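Local coordinates for COMB10 (Helicobacter pylori, PDB 2BHV), which is a VirB10-family core subunit of the Com type IV secretion system, probably serving as a structural part of the envelope-spanning secretion channel, at residues 40-50 / 222-233; 52-60 / 92-103. All blocks are in the same frame, centred on the assembly; numbering follows the deposited sequence.

Interaction 1: 40-50 / 222-233; sequences RTITADKMIPA and VFISPNTDIFFP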
loop_
_atom_site.group_PDB
_atom_site.type_symbol
_atom_site.label_atom_id
_atom_site.label_comp_id
_atom_site.label_asym_id
_atom_site.label_seq_id
_atom_site.Cartn_x
_atom_site.Cartn_y
_atom_site.Cartn_z
ATOM N N ARG A 40 -35.208 -21.839 23.803
ATOM C CA ARG A 40 -35.425 -20.775 22.829
ATOM C C ARG A 40 -34.224 -19.830 22.774
ATOM O O ARG A 40 -34.367 -18.604 22.772
ATOM C CB ARG A 40 -36.730 -20.024 23.121
ATOM C CG ARG A 40 -37.986 -20.854 22.848
ATOM C CD ARG A 40 -39.257 -20.050 23.026
ATOM N NE ARG A 40 -39.306 -18.923 22.104
ATOM C CZ ARG A 40 -39.667 -19.007 20.827
ATOM N NH1 ARG A 40 -40.027 -20.170 20.308
ATOM N NH2 ARG A 40 -39.668 -17.920 20.066
ATOM N N THR A 41 -33.041 -20.423 22.708
ATOM C CA THR A 41 -31.807 -19.666 22.684
ATOM C C THR A 41 -30.942 -20.119 21.521
ATOM O O THR A 41 -30.920 -21.300 21.175
ATOM C CB THR A 41 -31.026 -19.841 24.005
ATOM O OG1 THR A 41 -31.861 -19.461 25.102
ATOM C CG2 THR A 41 -29.768 -18.985 24.016
ATOM N N ILE A 42 -30.240 -19.171 20.913
ATOM C CA ILE A 42 -29.204 -19.512 19.968
ATOM C C ILE A 42 -27.877 -19.310 20.668
ATOM O O ILE A 42 -27.628 -18.253 21.243
ATOM C CB ILE A 42 -29.291 -18.664 18.698
ATOM C CG1 ILE A 42 -30.600 -18.962 17.956
ATOM C CG2 ILE A 42 -28.089 -18.929 17.787
ATOM C CD1 ILE A 42 -30.872 -18.044 16.769
ATOM N N THR A 43 -27.040 -20.339 20.643
ATOM C CA THR A 43 -25.741 -20.282 21.288
ATOM C C THR A 43 -24.815 -19.317 20.565
ATOM O O THR A 43 -24.811 -19.243 19.327
ATOM C CB THR A 43 -25.088 -21.662 21.291
ATOM O OG1 THR A 43 -25.969 -22.596 21.931
ATOM C CG2 THR A 43 -23.711 -21.641 22.009
ATOM N N ALA A 44 -24.029 -18.583 21.342
ATOM C CA ALA A 44 -22.914 -17.811 20.808
ATOM C C ALA A 44 -22.136 -18.605 19.741
ATOM O O ALA A 44 -21.896 -19.811 19.886
ATOM C CB ALA A 44 -21.986 -17.363 21.934
ATOM N N ASP A 45 -21.781 -17.915 18.662
ATOM C CA ASP A 45 -21.022 -18.497 17.560
ATOM C C ASP A 45 -21.713 -19.661 16.838
ATOM O O ASP A 45 -21.043 -20.496 16.211
ATOM C CB ASP A 45 -19.618 -18.900 18.012
ATOM C CG ASP A 45 -18.933 -17.811 18.808
ATOM O OD1 ASP A 45 -18.699 -16.716 18.244
ATOM O OD2 ASP A 45 -18.628 -18.051 19.997
ATOM N N LYS A 46 -23.042 -19.725 16.918
ATOM C CA LYS A 46 -23.773 -20.496 15.932
ATOM C C LYS A 46 -23.466 -19.810 14.611
ATOM O O LYS A 46 -23.291 -18.587 14.566
ATOM C CB LYS A 46 -25.274 -20.468 16.200
ATOM C CG LYS A 46 -25.953 -21.845 16.137
ATOM C CD LYS A 46 -26.341 -22.259 14.717
ATOM C CE LYS A 46 -26.638 -23.756 14.637
ATOM N NZ LYS A 46 -27.709 -24.176 15.588
ATOM N N MET A 47 -23.363 -20.589 13.543
ATOM C CA MET A 47 -23.096 -20.020 12.243
ATOM C C MET A 47 -24.388 -20.051 11.480
ATOM O O MET A 47 -24.816 -21.116 11.047
ATOM C CB MET A 47 -22.037 -20.835 11.504
ATOM C CG MET A 47 -20.722 -20.987 12.214
ATOM S SD MET A 47 -19.703 -19.521 12.050
ATOM C CE MET A 47 -19.980 -18.751 13.626
ATOM N N ILE A 48 -25.027 -18.893 11.338
ATOM C CA ILE A 48 -26.243 -18.780 10.538
ATOM C C ILE A 48 -25.865 -18.463 9.091
ATOM O O ILE A 48 -25.495 -17.336 8.772
ATOM C CB ILE A 48 -27.163 -17.683 11.074
ATOM C CG1 ILE A 48 -27.504 -17.930 12.534
ATOM C CG2 ILE A 48 -28.420 -17.585 10.235
ATOM C CD1 ILE A 48 -27.937 -16.692 13.252
ATOM N N PRO A 49 -25.951 -19.462 8.210
ATOM C CA PRO A 49 -25.553 -19.232 6.836
ATOM C C PRO A 49 -26.599 -18.412 6.076
ATOM O O PRO A 49 -27.798 -18.672 6.173
ATOM C CB PRO A 49 -25.444 -20.638 6.273
ATOM C CG PRO A 49 -26.413 -21.418 7.070
ATOM C CD PRO A 49 -26.434 -20.831 8.427
ATOM N N ALA A 50 -26.136 -17.417 5.337
ATOM C CA ALA A 50 -27.021 -16.563 4.571
ATOM C C ALA A 50 -26.313 -16.087 3.315
ATOM O O ALA A 50 -25.082 -16.096 3.236
ATOM C CB ALA A 50 -27.485 -15.381 5.408
ATOM N N VAL A 222 -22.413 -15.839 3.274
ATOM C CA VAL A 222 -21.985 -15.279 4.543
ATOM C C VAL A 222 -22.422 -16.152 5.744
ATOM O O VAL A 222 -23.425 -16.849 5.660
ATOM C CB VAL A 222 -22.536 -13.837 4.630
ATOM C CG1 VAL A 222 -23.337 -13.593 5.894
ATOM C CG2 VAL A 222 -21.422 -12.819 4.424
ATOM N N PHE A 223 -21.658 -16.133 6.834
ATOM C CA PHE A 223 -22.153 -16.637 8.115
ATOM C C PHE A 223 -22.449 -15.462 9.019
ATOM O O PHE A 223 -21.582 -14.618 9.250
ATOM C CB PHE A 223 -21.131 -17.539 8.821
ATOM C CG PHE A 223 -20.899 -18.832 8.139
ATOM C CD1 PHE A 223 -21.892 -19.789 8.091
ATOM C CD2 PHE A 223 -19.685 -19.105 7.547
ATOM C CE1 PHE A 223 -21.682 -20.988 7.454
ATOM C CE2 PHE A 223 -19.474 -20.312 6.903
ATOM C CZ PHE A 223 -20.475 -21.249 6.853
ATOM N N ILE A 224 -23.673 -15.400 9.529
ATOM C CA ILE A 224 -23.998 -14.455 10.578
ATOM C C ILE A 224 -23.869 -15.171 11.921
ATOM O O ILE A 224 -24.487 -16.211 12.132
ATOM C CB ILE A 224 -25.391 -13.869 10.393
ATOM C CG1 ILE A 224 -25.451 -13.078 9.087
ATOM C CG2 ILE A 224 -25.762 -12.979 11.582
ATOM C CD1 ILE A 224 -26.830 -12.613 8.674
ATOM N N SER A 225 -23.046 -14.615 12.813
ATOM C CA SER A 225 -22.685 -15.272 14.056
ATOM C C SER A 225 -22.944 -14.395 15.286
ATOM O O SER A 225 -22.401 -13.303 15.408
ATOM C CB SER A 225 -21.224 -15.679 14.002
ATOM O OG SER A 225 -20.813 -16.253 15.232
ATOM N N PRO A 226 -23.769 -14.879 16.212
ATOM C CA PRO A 226 -24.021 -14.141 17.433
ATOM C C PRO A 226 -22.779 -14.084 18.300
ATOM O O PRO A 226 -22.083 -15.089 18.463
ATOM C CB PRO A 226 -25.093 -14.977 18.128
ATOM C CG PRO A 226 -25.651 -15.849 17.075
ATOM C CD PRO A 226 -24.517 -16.137 16.177
ATOM N N ASN A 227 -22.496 -12.911 18.839
ATOM C CA ASN A 227 -21.383 -12.749 19.752
ATOM C C ASN A 227 -21.788 -13.036 21.186
ATOM O O ASN A 227 -20.962 -12.997 22.096
ATOM C CB ASN A 227 -20.800 -11.356 19.623
ATOM C CG ASN A 227 -20.074 -11.159 18.323
ATOM O OD1 ASN A 227 -19.408 -12.064 17.836
ATOM N ND2 ASN A 227 -20.198 -9.968 17.747
ATOM N N THR A 228 -23.071 -13.313 21.383
ATOM C CA THR A 228 -23.564 -13.787 22.660
ATOM C C THR A 228 -24.716 -14.698 22.422
ATOM O O THR A 228 -25.281 -14.714 21.338
ATOM C CB THR A 228 -24.125 -12.675 23.537
ATOM O OG1 THR A 228 -23.592 -11.416 23.137
ATOM C CG2 THR A 228 -23.760 -12.948 25.003
ATOM N N ASP A 229 -25.080 -15.449 23.448
ATOM C CA ASP A 229 -26.322 -16.177 23.421
ATOM C C ASP A 229 -27.453 -15.182 23.168
ATOM O O ASP A 229 -27.460 -14.084 23.735
ATOM C CB ASP A 229 -26.525 -16.917 24.745
ATOM C CG ASP A 229 -25.442 -17.943 25.008
ATOM O OD1 ASP A 229 -24.683 -18.264 24.076
ATOM O OD2 ASP A 229 -25.339 -18.429 26.139
ATOM N N ILE A 230 -28.376 -15.545 22.283
ATOM C CA ILE A 230 -29.554 -14.719 22.037
ATOM C C ILE A 230 -30.830 -15.483 22.385
ATOM O O ILE A 230 -31.107 -16.540 21.808
ATOM C CB ILE A 230 -29.667 -14.258 20.569
ATOM C CG1 ILE A 230 -28.336 -13.717 20.051
ATOM C CG2 ILE A 230 -30.758 -13.214 20.449
ATOM C CD1 ILE A 230 -28.340 -13.426 18.566
ATOM N N PHE A 231 -31.601 -14.938 23.322
ATOM C CA PHE A 231 -32.839 -15.555 23.727
ATOM C C PHE A 231 -33.991 -14.938 22.971
ATOM O O PHE A 231 -34.109 -13.717 22.888
ATOM C CB PHE A 231 -33.063 -15.418 25.233
ATOM C CG PHE A 231 -34.428 -15.856 25.673
ATOM C CD1 PHE A 231 -34.763 -17.208 25.688
ATOM C CD2 PHE A 231 -35.393 -14.919 26.040
ATOM C CE1 PHE A 231 -36.024 -17.613 26.069
ATOM C CE2 PHE A 231 -36.657 -15.320 26.418
ATOM C CZ PHE A 231 -36.974 -16.669 26.436
ATOM N N PHE A 232 -34.840 -15.800 22.425
ATOM C CA PHE A 232 -35.976 -15.390 21.605
ATOM C C PHE A 232 -37.277 -15.641 22.376
ATOM O O PHE A 232 -37.752 -16.783 22.431
ATOM C CB PHE A 232 -36.023 -16.210 20.303
ATOM C CG PHE A 232 -34.982 -15.827 19.290
ATOM C CD1 PHE A 232 -33.627 -15.926 19.580
ATOM C CD2 PHE A 232 -35.357 -15.403 18.025
ATOM C CE1 PHE A 232 -32.664 -15.574 18.635
ATOM C CE2 PHE A 232 -34.394 -15.055 17.072
ATOM C CZ PHE A 232 -33.051 -15.138 17.383
ATOM N N PRO A 233 -37.864 -14.581 22.981
ATOM C CA PRO A 233 -39.165 -14.765 23.624
ATOM C C PRO A 233 -40.207 -15.245 22.614
ATOM O O PRO A 233 -40.012 -15.086 21.397
ATOM C CB PRO A 233 -39.518 -13.363 24.134
ATOM C CG PRO A 233 -38.637 -12.439 23.401
ATOM C CD PRO A 233 -37.381 -13.194 23.111
#
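Ile42 and Ile230 exchange a reciprocal pair of backbone bonds, Ile42 N to Ile230 O (2.9 Å) and Ile230 N to Ile42 O, and Phe232 N extends this run to Arg40 O. A second antiparallel run pairs Ile48 with Ile224 and Ala50 with Val222, again by bonds in both directions; its strand axes, 48-50 and 222-226, come within 4.5 Å and their directions differ by 146°. Both segments turn between the two runs, 40-50 through a type II turn from Thr43 to Lys46. There Ala44 N gives a nearly straight bond to Asp229 OD1 (2.8 Å), and Asp45 N binds Pro226 O. In the large mixed sheet of this VirB10-family periplasmic domain, strands 41-42 and 229-231 stand at one end of the strand order and 48-52 and 221-226 near the other, with 152-156 beyond, so the pairing links the two ends, consistent with a barrel-like closure. Among side-chain polar contacts, the Arg40 guanidinium reaches two successive carbonyls, NE to Phe232 O (2.7 Å) and NH2 to Pro233 O (3.1 Å). A bend at chi3 (61°) folds its chain back to them. Apolar contacts follow the sheet's faces. On the face of Ile42, Ile48, Ile224 and Ile230, Ile42 CD1 meets CE1 of Phe232, from the loop after strand 229-231, at 3.6 Å. Beside Phe223, on the face it shares with Pro49, Met47 makes a Met-aromatic contact, SD lying 4.7 Å from the Phe223 ring centroid and 31° off its normal.

Interaction 2: 52-60 / 92-103; sequences LITPISSQI and YSNNNKMGEYRL
Ile56 lays its CG2 methyl over one face of the Tyr92 ring, a CH-pi contact with CG2 3.8 Å from the ring centroid and 20° off the normal. This contact joins strand 56-57, outermost within this chain in a small three-stranded antiparallel sheet, to strand 87-94 of the large mixed sheet, at the root of the 95-102 connection that leads into strand 103-111. That connection also faces the second subunit: Tyr101 O accepts a bond from Asn201 ND2 and Leu103 N gives one to Asn197 OD1, both asparagines of that other chain. The Ile56 rotamer sets CG2 anti to the backbone N, where the one methyl meets both the Tyr92 ring and Leu103 CD1, the latter at 4.1 Å. At Ser57 the carbonyl O comes to 3.5 Å from Tyr92 CE1, obliquely to the ring. Ser58 points toward the second segment and packs its backbone and CB against the side chain of Asn94, with Tyr101 CE2 4.2 Å from Ser58 CB; its hydroxyl is instead bonded to Val214 N. Farther on, the chain doubles back past the tyrosine, bringing Ile60 O to 3.3 Å from Tyr92 CE1.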
loop_
_atom_site.group_PDB
_atom_site.type_symbol
_atom_site.label_atom_id
_atom_site.label_comp_id
_atom_site.label_asym_id
_atom_site.label_seq_id
_atom_site.Cartn_x
_atom_site.Cartn_y
_atom_site.Cartn_z
ATOM N N LEU A 52 -26.353 -12.744 0.415
ATOM C CA LEU A 52 -26.759 -11.354 0.273
ATOM C C LEU A 52 -27.642 -11.156 -0.931
ATOM O O LEU A 52 -27.287 -11.573 -2.033
ATOM C CB LEU A 52 -25.545 -10.462 0.126
ATOM C CG LEU A 52 -24.528 -10.386 1.259
ATOM C CD1 LEU A 52 -23.445 -9.386 0.890
ATOM C CD2 LEU A 52 -25.187 -10.002 2.586
ATOM N N ILE A 53 -28.792 -10.512 -0.710
ATOM C CA ILE A 53 -29.717 -10.143 -1.781
ATOM C C ILE A 53 -29.309 -8.790 -2.338
ATOM O O ILE A 53 -29.488 -8.520 -3.512
ATOM C CB ILE A 53 -31.179 -10.104 -1.272
ATOM C CG1 ILE A 53 -31.635 -11.510 -0.890
ATOM C CG2 ILE A 53 -32.112 -9.526 -2.316
ATOM C CD1 ILE A 53 -32.785 -11.529 0.099
ATOM N N THR A 54 -28.733 -7.962 -1.481
ATOM C CA THR A 54 -28.336 -6.597 -1.806
ATOM C C THR A 54 -26.820 -6.493 -1.748
ATOM O O THR A 54 -26.216 -7.092 -0.875
ATOM C CB THR A 54 -28.950 -5.641 -0.776
ATOM O OG1 THR A 54 -30.335 -5.456 -1.091
ATOM C CG2 THR A 54 -28.238 -4.278 -0.740
ATOM N N PRO A 55 -26.193 -5.750 -2.680
ATOM C CA PRO A 55 -24.739 -5.586 -2.604
ATOM C C PRO A 55 -24.307 -4.611 -1.505
ATOM O O PRO A 55 -25.114 -3.824 -1.012
ATOM C CB PRO A 55 -24.380 -5.021 -3.982
ATOM C CG PRO A 55 -25.577 -4.323 -4.424
ATOM C CD PRO A 55 -26.758 -5.054 -3.845
ATOM N N ILE A 56 -23.037 -4.690 -1.128
ATOM C CA ILE A 56 -22.405 -3.745 -0.212
ATOM C C ILE A 56 -21.270 -3.018 -0.936
ATOM O O ILE A 56 -20.201 -3.610 -1.163
ATOM C CB ILE A 56 -21.786 -4.481 0.992
ATOM C CG1 ILE A 56 -22.864 -5.208 1.802
ATOM C CG2 ILE A 56 -21.013 -3.511 1.884
ATOM C CD1 ILE A 56 -22.303 -6.014 2.976
ATOM N N SER A 57 -21.498 -1.748 -1.298
ATOM C CA SER A 57 -20.447 -0.904 -1.919
ATOM C C SER A 57 -19.602 -0.156 -0.863
ATOM O O SER A 57 -20.114 0.200 0.199
ATOM C CB SER A 57 -21.073 0.102 -2.873
ATOM O OG SER A 57 -21.959 0.958 -2.160
ATOM N N SER A 58 -18.320 0.083 -1.156
ATOM C CA SER A 58 -17.402 0.678 -0.152
ATOM C C SER A 58 -17.401 2.219 -0.104
ATOM O O SER A 58 -16.835 2.795 0.834
ATOM C CB SER A 58 -15.964 0.135 -0.268
ATOM O OG SER A 58 -15.228 0.803 -1.281
ATOM N N GLN A 59 -18.007 2.883 -1.095
ATOM C CA GLN A 59 -18.236 4.320 -0.958
ATOM C C GLN A 59 -19.507 4.529 -0.125
ATOM O O GLN A 59 -19.433 4.806 1.075
ATOM C CB GLN A 59 -18.323 5.061 -2.315
ATOM C CG GLN A 59 -17.483 4.495 -3.499
ATOM C CD GLN A 59 -18.371 4.000 -4.688
ATOM O OE1 GLN A 59 -18.967 2.905 -4.642
ATOM N NE2 GLN A 59 -18.448 4.806 -5.742
ATOM N N ILE A 60 -20.659 4.389 -0.778
ATOM C CA ILE A 60 -21.980 4.378 -0.129
ATOM C C ILE A 60 -21.967 3.585 1.196
ATOM O O ILE A 60 -21.502 2.440 1.232
ATOM C CB ILE A 60 -23.060 3.727 -1.077
ATOM C CG1 ILE A 60 -23.223 4.535 -2.378
ATOM C CG2 ILE A 60 -24.405 3.471 -0.335
ATOM C CD1 ILE A 60 -23.701 3.687 -3.600
ATOM N N TYR A 92 -24.981 -0.925 7.004
ATOM C CA TYR A 92 -23.541 -1.028 6.904
ATOM C C TYR A 92 -22.902 0.321 6.622
ATOM O O TYR A 92 -23.514 1.185 5.980
ATOM C CB TYR A 92 -23.146 -2.022 5.810
ATOM C CG TYR A 92 -23.443 -1.564 4.378
ATOM C CD1 TYR A 92 -22.520 -0.787 3.660
ATOM C CD2 TYR A 92 -24.632 -1.923 3.737
ATOM C CE1 TYR A 92 -22.770 -0.384 2.369
ATOM C CE2 TYR A 92 -24.896 -1.516 2.436
ATOM C CZ TYR A 92 -23.956 -0.748 1.755
ATOM O OH TYR A 92 -24.206 -0.330 0.458
ATOM N N SER A 93 -21.665 0.489 7.096
ATOM C CA SER A 93 -20.838 1.630 6.726
ATOM C C SER A 93 -19.387 1.207 6.535
ATOM O O SER A 93 -18.921 0.240 7.145
ATOM C CB SER A 93 -20.923 2.736 7.776
ATOM O OG SER A 93 -20.218 2.376 8.957
ATOM N N ASN A 94 -18.683 1.939 5.676
ATOM C CA ASN A 94 -17.260 1.768 5.518
ATOM C C ASN A 94 -16.561 2.889 6.264
ATOM O O ASN A 94 -16.864 4.057 6.068
ATOM C CB ASN A 94 -16.890 1.722 4.036
ATOM C CG ASN A 94 -17.273 0.388 3.392
ATOM O OD1 ASN A 94 -18.282 0.283 2.653
ATOM N ND2 ASN A 94 -16.478 -0.654 3.696
ATOM N N ASN A 95 -15.709 2.508 7.217
ATOM C CA ASN A 95 -14.950 3.450 8.046
ATOM C C ASN A 95 -13.492 3.473 7.574
ATOM O O ASN A 95 -12.584 2.960 8.246
ATOM C CB ASN A 95 -15.070 3.070 9.544
ATOM C CG ASN A 95 -14.141 3.914 10.485
ATOM O OD1 ASN A 95 -14.022 3.618 11.695
ATOM N ND2 ASN A 95 -13.491 4.952 9.929
ATOM N N ASN A 96 -13.280 4.059 6.403
ATOM C CA ASN A 96 -11.945 4.156 5.821
ATOM C C ASN A 96 -10.938 5.010 6.633
ATOM O O ASN A 96 -10.803 6.218 6.392
ATOM C CB ASN A 96 -12.042 4.656 4.366
ATOM C CG ASN A 96 -12.701 3.638 3.426
ATOM O OD1 ASN A 96 -12.508 2.418 3.564
ATOM N ND2 ASN A 96 -13.476 4.137 2.460
ATOM N N LYS A 97 -10.259 4.386 7.605
ATOM C CA LYS A 97 -8.918 4.849 8.052
ATOM C C LYS A 97 -7.994 4.479 6.886
ATOM O O LYS A 97 -7.310 3.436 6.912
ATOM C CB LYS A 97 -8.454 4.158 9.354
ATOM C CG LYS A 97 -9.071 4.702 10.654
ATOM C CD LYS A 97 -8.081 5.555 11.459
ATOM C CE LYS A 97 -8.040 6.998 10.956
ATOM N NZ LYS A 97 -7.030 7.835 11.674
ATOM N N MET A 98 -8.002 5.349 5.868
ATOM C CA MET A 98 -7.747 4.945 4.468
ATOM C C MET A 98 -6.345 4.391 4.142
ATOM O O MET A 98 -5.362 4.639 4.870
ATOM C CB MET A 98 -8.270 5.995 3.451
ATOM C CG MET A 98 -9.606 5.559 2.756
ATOM S SD MET A 98 -10.705 6.818 1.980
ATOM C CE MET A 98 -9.599 7.696 0.857
ATOM N N GLY A 99 -6.287 3.634 3.043
ATOM C CA GLY A 99 -5.324 2.545 2.900
ATOM C C GLY A 99 -6.038 1.287 3.372
ATOM O O GLY A 99 -6.435 0.439 2.556
ATOM N N GLU A 100 -6.229 1.195 4.693
ATOM C CA GLU A 100 -7.016 0.124 5.310
ATOM C C GLU A 100 -8.519 0.241 5.034
ATOM O O GLU A 100 -9.058 1.340 4.848
ATOM C CB GLU A 100 -6.763 0.066 6.820
ATOM C CG GLU A 100 -7.527 -1.051 7.547
ATOM C CD GLU A 100 -6.774 -1.606 8.750
ATOM O OE1 GLU A 100 -5.908 -0.892 9.303
ATOM O OE2 GLU A 100 -7.048 -2.766 9.142
ATOM N N TYR A 101 -9.175 -0.917 5.026
ATOM C CA TYR A 101 -10.601 -1.043 4.772
ATOM C C TYR A 101 -11.274 -1.479 6.078
ATOM O O TYR A 101 -10.741 -2.318 6.818
ATOM C CB TYR A 101 -10.794 -2.084 3.668
ATOM C CG TYR A 101 -12.194 -2.624 3.469
ATOM C CD1 TYR A 101 -12.768 -3.512 4.386
ATOM C CD2 TYR A 101 -12.930 -2.292 2.325
ATOM C CE1 TYR A 101 -14.065 -4.028 4.182
ATOM C CE2 TYR A 101 -14.220 -2.799 2.113
ATOM C CZ TYR A 101 -14.778 -3.666 3.040
ATOM O OH TYR A 101 -16.042 -4.163 2.824
ATOM N N ARG A 102 -12.426 -0.884 6.374
ATOM C CA ARG A 102 -13.215 -1.284 7.529
ATOM C C ARG A 102 -14.696 -1.239 7.222
ATOM O O ARG A 102 -15.219 -0.189 6.842
ATOM C CB ARG A 102 -12.923 -0.399 8.734
ATOM C CG ARG A 102 -13.989 -0.538 9.839
ATOM C CD ARG A 102 -13.906 -1.886 10.599
ATOM N NE ARG A 102 -12.901 -1.795 11.657
ATOM C CZ ARG A 102 -13.053 -1.079 12.779
ATOM N NH1 ARG A 102 -14.192 -0.413 12.996
ATOM N NH2 ARG A 102 -12.084 -1.041 13.701
ATOM N N LEU A 103 -15.364 -2.383 7.403
ATOM C CA LEU A 103 -16.797 -2.523 7.128
ATOM C C LEU A 103 -17.484 -2.926 8.400
ATOM O O LEU A 103 -17.075 -3.915 9.035
ATOM C CB LEU A 103 -17.050 -3.622 6.085
ATOM C CG LEU A 103 -18.311 -3.668 5.203
ATOM C CD1 LEU A 103 -18.712 -5.097 4.935
ATOM C CD2 LEU A 103 -19.488 -2.890 5.750
#

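How the interactions relate
Interaction 2 is nested in sequence inside the long excursion closed by interaction 1, and strand 48-52 runs on toward strand 56-57, yet their centres lie about 23 Å apart. Both reach the large mixed sheet, and both are partly buried mixtures of core and surface residues. Interaction 1 pairs strands within that sheet; it buries 1060 Å² and is dominated in its polar chemistry by backbone hydrogen bonds. Interaction 2 buries 406 Å² and joins a separate small sheet to the large one through side-chain packing around an aromatic ring. Interaction 1 meets the second subunit of the assembly by packing at Phe223, interaction 2 by polar contacts as well, from its 92-103 side.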